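Side-chain contacts in ADP-ribosylglycohydrolase (PDB 2YZV), which belongs to the ADP-ribosylglycohydrolase family and has an all-helical fold, without beta strands, that binds magnesium ions: residues G195-L198 and L202-V205; A154-H159 and E163-T168. All blocks are in the same frame, centred on the assembly; numbering follows the deposited sequence.

Interaction 1. Residues G195-L198 and L202-V205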
loop_
_atom_site.group_PDB
_atom_site.type_symbol
_atom_site.label_atom_id
_atom_site.label_comp_id
_atom_site.label_asym_id
_atom_site.label_seq_id
_atom_site.Cartn_x
_atom_site.Cartn_y
_atom_site.Cartn_z
ATOM N N GLY A 195 -21.293 8.075 6.463
ATOM C CA GLY A 195 -21.834 9.282 7.064
ATOM C C GLY A 195 -20.770 10.175 7.676
ATOM O O GLY A 195 -21.082 11.232 8.223
ATOM N N ALA A 196 -19.511 9.757 7.585
ATOM C CA ALA A 196 -18.411 10.539 8.142
ATOM C C ALA A 196 -18.113 11.759 7.277
ATOM O O ALA A 196 -18.378 11.758 6.074
ATOM C CB ALA A 196 -17.160 9.672 8.269
ATOM N N ASP A 197 -17.566 12.801 7.896
ATOM C CA ASP A 197 -17.229 14.022 7.177
ATOM C C ASP A 197 -15.913 13.839 6.431
ATOM O O ASP A 197 -14.836 14.151 6.944
ATOM C CB ASP A 197 -17.131 15.201 8.149
ATOM C CG ASP A 197 -16.701 16.485 7.466
ATOM O OD1 ASP A 197 -17.167 16.743 6.337
ATOM O OD2 ASP A 197 -15.905 17.239 8.061
ATOM N N LEU A 198 -16.017 13.315 5.215
ATOM C CA LEU A 198 -14.853 13.068 4.376
ATOM C C LEU A 198 -14.923 13.899 3.103
ATOM O O LEU A 198 -15.980 14.417 2.738
ATOM C CB LEU A 198 -14.787 11.586 3.994
ATOM C CG LEU A 198 -14.766 10.557 5.126
ATOM C CD1 LEU A 198 -14.881 9.144 4.554
ATOM C CD2 LEU A 198 -13.484 10.714 5.919
ATOM N N LEU A 202 -13.763 10.949 -1.657
ATOM C CA LEU A 202 -13.575 9.767 -0.831
ATOM C C LEU A 202 -14.929 9.285 -0.325
ATOM O O LEU A 202 -15.158 8.087 -0.179
ATOM C CB LEU A 202 -12.644 10.083 0.341
ATOM C CG LEU A 202 -12.202 8.883 1.180
ATOM C CD1 LEU A 202 -11.553 7.838 0.291
ATOM C CD2 LEU A 202 -11.240 9.346 2.253
ATOM N N ARG A 203 -15.831 10.228 -0.069
ATOM C CA ARG A 203 -17.170 9.895 0.394
ATOM C C ARG A 203 -17.843 9.029 -0.675
ATOM O O ARG A 203 -18.517 8.044 -0.362
ATOM C CB ARG A 203 -17.975 11.178 0.620
ATOM C CG ARG A 203 -19.351 10.968 1.222
ATOM C CD ARG A 203 -20.152 12.265 1.191
ATOM N NE ARG A 203 -19.496 13.347 1.925
ATOM C CZ ARG A 203 -19.545 13.497 3.246
ATOM N NH1 ARG A 203 -20.225 12.635 3.992
ATOM N NH2 ARG A 203 -18.911 14.509 3.824
ATOM N N ARG A 204 -17.663 9.393 -1.941
ATOM C CA ARG A 204 -18.263 8.612 -3.014
ATOM C C ARG A 204 -17.698 7.198 -3.060
ATOM O O ARG A 204 -18.405 6.257 -3.416
ATOM C CB ARG A 204 -18.076 9.298 -4.374
ATOM C CG ARG A 204 -19.318 10.071 -4.824
ATOM C CD ARG A 204 -19.167 10.649 -6.224
ATOM N NE ARG A 204 -18.281 11.809 -6.266
ATOM C CZ ARG A 204 -18.586 13.010 -5.784
ATOM N NH1 ARG A 204 -19.762 13.228 -5.212
ATOM N NH2 ARG A 204 -17.706 13.998 -5.878
ATOM N N VAL A 205 -16.426 7.045 -2.695
ATOM C CA VAL A 205 -15.813 5.724 -2.699
ATOM C C VAL A 205 -16.412 4.873 -1.584
ATOM O O VAL A 205 -16.890 3.762 -1.821
ATOM C CB VAL A 205 -14.280 5.809 -2.501
ATOM C CG1 VAL A 205 -13.696 4.410 -2.295
ATOM C CG2 VAL A 205 -13.640 6.466 -3.720
HETATM O O HOH W 1 -21.266 14.043 6.601
#

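Interaction 2. Residues A154-H159 and E163-T168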
loop_
_atom_site.group_PDB
_atom_site.type_symbol
_atom_site.label_atom_id
_atom_site.label_comp_id
_atom_site.label_asym_id
_atom_site.label_seq_id
_atom_site.Cartn_x
_atom_site.Cartn_y
_atom_site.Cartn_z
ATOM N N ALA A 154 1.861 9.635 9.113
ATOM C CA ALA A 154 2.753 8.939 8.184
ATOM C C ALA A 154 2.517 9.416 6.754
ATOM O O ALA A 154 3.438 9.444 5.934
ATOM C CB ALA A 154 2.536 7.429 8.278
ATOM N N ALA A 155 1.281 9.788 6.448
ATOM C CA ALA A 155 0.962 10.271 5.114
ATOM C C ALA A 155 1.460 11.701 4.950
ATOM O O ALA A 155 2.000 12.061 3.903
ATOM C CB ALA A 155 -0.551 10.218 4.879
ATOM N N ARG A 156 1.286 12.497 6.002
ATOM C CA ARG A 156 1.664 13.907 5.996
ATOM C C ARG A 156 3.132 14.203 5.726
ATOM O O ARG A 156 3.485 15.335 5.388
ATOM C CB ARG A 156 1.235 14.565 7.311
ATOM C CG ARG A 156 -0.268 14.798 7.415
ATOM C CD ARG A 156 -0.628 15.394 8.760
ATOM N NE ARG A 156 0.116 16.627 9.000
ATOM C CZ ARG A 156 0.773 16.892 10.123
ATOM N NH1 ARG A 156 0.780 16.011 11.114
ATOM N NH2 ARG A 156 1.437 18.035 10.249
ATOM N N THR A 157 3.991 13.200 5.875
ATOM C CA THR A 157 5.407 13.406 5.611
ATOM C C THR A 157 5.634 13.797 4.153
ATOM O O THR A 157 6.520 14.599 3.855
ATOM C CB THR A 157 6.237 12.139 5.905
ATOM O OG1 THR A 157 5.695 11.026 5.179
ATOM C CG2 THR A 157 6.234 11.836 7.398
ATOM N N THR A 158 4.822 13.254 3.248
ATOM C CA THR A 158 4.984 13.539 1.824
ATOM C C THR A 158 3.750 14.073 1.098
ATOM O O THR A 158 3.869 14.650 0.013
ATOM C CB THR A 158 5.453 12.281 1.075
ATOM O OG1 THR A 158 4.477 11.246 1.239
ATOM C CG2 THR A 158 6.796 11.799 1.622
ATOM N N HIS A 159 2.571 13.874 1.682
ATOM C CA HIS A 159 1.323 14.325 1.066
ATOM C C HIS A 159 0.452 15.068 2.065
ATOM O O HIS A 159 0.262 14.608 3.193
ATOM C CB HIS A 159 0.540 13.127 0.517
ATOM C CG HIS A 159 1.222 12.425 -0.615
ATOM N ND1 HIS A 159 2.443 11.801 -0.478
ATOM C CD2 HIS A 159 0.861 12.263 -1.909
ATOM C CE1 HIS A 159 2.806 11.288 -1.639
ATOM N NE2 HIS A 159 1.863 11.552 -2.525
ATOM N N GLU A 163 -7.965 14.576 0.987
ATOM C CA GLU A 163 -8.392 13.263 0.520
ATOM C C GLU A 163 -7.317 12.192 0.601
ATOM O O GLU A 163 -7.635 11.014 0.733
ATOM C CB GLU A 163 -8.950 13.339 -0.912
ATOM C CG GLU A 163 -7.991 13.882 -1.959
ATOM C CD GLU A 163 -8.141 15.377 -2.173
ATOM O OE1 GLU A 163 -7.951 16.142 -1.205
ATOM O OE2 GLU A 163 -8.449 15.788 -3.317
ATOM N N ALA A 164 -6.049 12.589 0.517
ATOM C CA ALA A 164 -4.966 11.615 0.613
ATOM C C ALA A 164 -4.813 11.193 2.069
ATOM O O ALA A 164 -4.616 10.017 2.367
ATOM C CB ALA A 164 -3.664 12.209 0.095
ATOM N N LEU A 165 -4.904 12.158 2.979
ATOM C CA LEU A 165 -4.794 11.848 4.396
ATOM C C LEU A 165 -5.941 10.926 4.819
ATOM O O LEU A 165 -5.723 9.928 5.501
ATOM C CB LEU A 165 -4.819 13.138 5.225
ATOM C CG LEU A 165 -3.709 14.131 4.869
ATOM C CD1 LEU A 165 -3.724 15.288 5.855
ATOM C CD2 LEU A 165 -2.352 13.440 4.899
ATOM N N GLU A 166 -7.159 11.252 4.395
ATOM C CA GLU A 166 -8.318 10.440 4.759
ATOM C C GLU A 166 -8.279 9.054 4.114
ATOM O O GLU A 166 -8.686 8.070 4.730
ATOM C CB GLU A 166 -9.611 11.157 4.369
ATOM C CG GLU A 166 -9.805 12.487 5.077
ATOM C CD GLU A 166 -11.063 13.202 4.634
ATOM O OE1 GLU A 166 -11.495 12.976 3.487
ATOM O OE2 GLU A 166 -11.608 13.996 5.429
ATOM N N ALA A 167 -7.807 8.974 2.875
ATOM C CA ALA A 167 -7.727 7.683 2.195
ATOM C C ALA A 167 -6.754 6.781 2.948
ATOM O O ALA A 167 -6.952 5.568 3.029
ATOM C CB ALA A 167 -7.262 7.872 0.755
ATOM N N THR A 168 -5.706 7.381 3.501
ATOM C CA THR A 168 -4.713 6.627 4.252
ATOM C C THR A 168 -5.344 6.088 5.533
ATOM O O THR A 168 -5.091 4.948 5.928
ATOM C CB THR A 168 -3.489 7.504 4.591
ATOM O OG1 THR A 168 -2.924 8.012 3.374
ATOM C CG2 THR A 168 -2.428 6.682 5.329
#

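Interaction 1. Residues G195-L198 and L202-V205
R203 reaches from the first turns of helix 200-209 back over the loop that leads into it, and it contributes more buried surface than any other residue here. CG is anti to the backbone N (chi1 -175°) and the chain bends only at chi3, which carries the guanidinium over the backbone of A196 to L198. R203 NH1 lies 2.9 Å from A196 O and R203 NH2 3.1 Å from L198 O, both carbonyls meeting the group obliquely. D197, the centre of an inverse gamma turn, adds a carboxylate at the guanidinium edge, in its plane: D197 OD1 is 3.8 Å from R203 NH2, a long salt bridge, with the two planes 31° apart. A water joins the outer end, accepting from R203 NH1 at 3.1 Å and donating to G195 O. L198, second in buried surface, is met twice: by the R203 guanidinium at its backbone carbonyl, and by L202 at its side chain. L198 points toward the helix, and its CD1 meets CD2 of L202 at 4.3 Å, a loose apolar touch between buried side chains. Both leucines also rest on helix 162-179, while L202 meets L225 of helix 221-234, so the start of helix 200-209 sits against two neighbouring helices.

Interaction 2. Residues A154-H159 and E163-T168
A155 and L165 bring the backbones closest, their CA atoms 6.0 Å apart, where the end of helix 147-156 and the turn after it lie beside the early part of helix 162-179. L165 has the most surface buried: with CG anti to the carbonyl carbon (chi1 -58°), its CD2 enters the angle between A155, R156 and H159. L165 CD2 lies 3.5 Å from R156 CG. It also packs against backbone, L165 CD2 being 3.3 Å from H159 O. R156 crosses L165 with the aliphatic root of its chain, while its charged end makes a cation-pi contact with Y119. T168 faces A155, its OG1 3.6 Å from A155 CB. T168 OG1 donates to A164 O at 2.8 Å, and T168 N reaches the same oxygen from the opposite face of the carbonyl plane. H159 CB meets A164 CB; T158 OG1, in plane at the H159 ring edge, is hydrogen-bonded to H159 ND1 at 2.7 Å, either possibly the donor. No hydrogen bond crosses between the segments. The hydroxyls of T157 and T168 are spent on carbonyls of their own segments, which implies that close apolar packing joins helix 147-156 and the loop after it to helix 162-179.

Helix 162-179 connects the two contacts: it supplies one side of interaction 2, and its E166 lies against interaction 1, with E166 CB 3.2 Å from L202 CD2. The carboxylate of E166 also accepts a hydrogen bond from H199 N, between the segments of interaction 1, and forms a salt bridge with R162, between those of interaction 2. The centres of the two interactions are about 15 Å apart. Interaction 2 is the core contact, five of its six touching residues being buried, and its chemistry is methyl packing. Interaction 1, further from the centre of the chain, is only partly buried; there an arginine, backbone carbonyls and a water make the outer layer, and leucines the inner one.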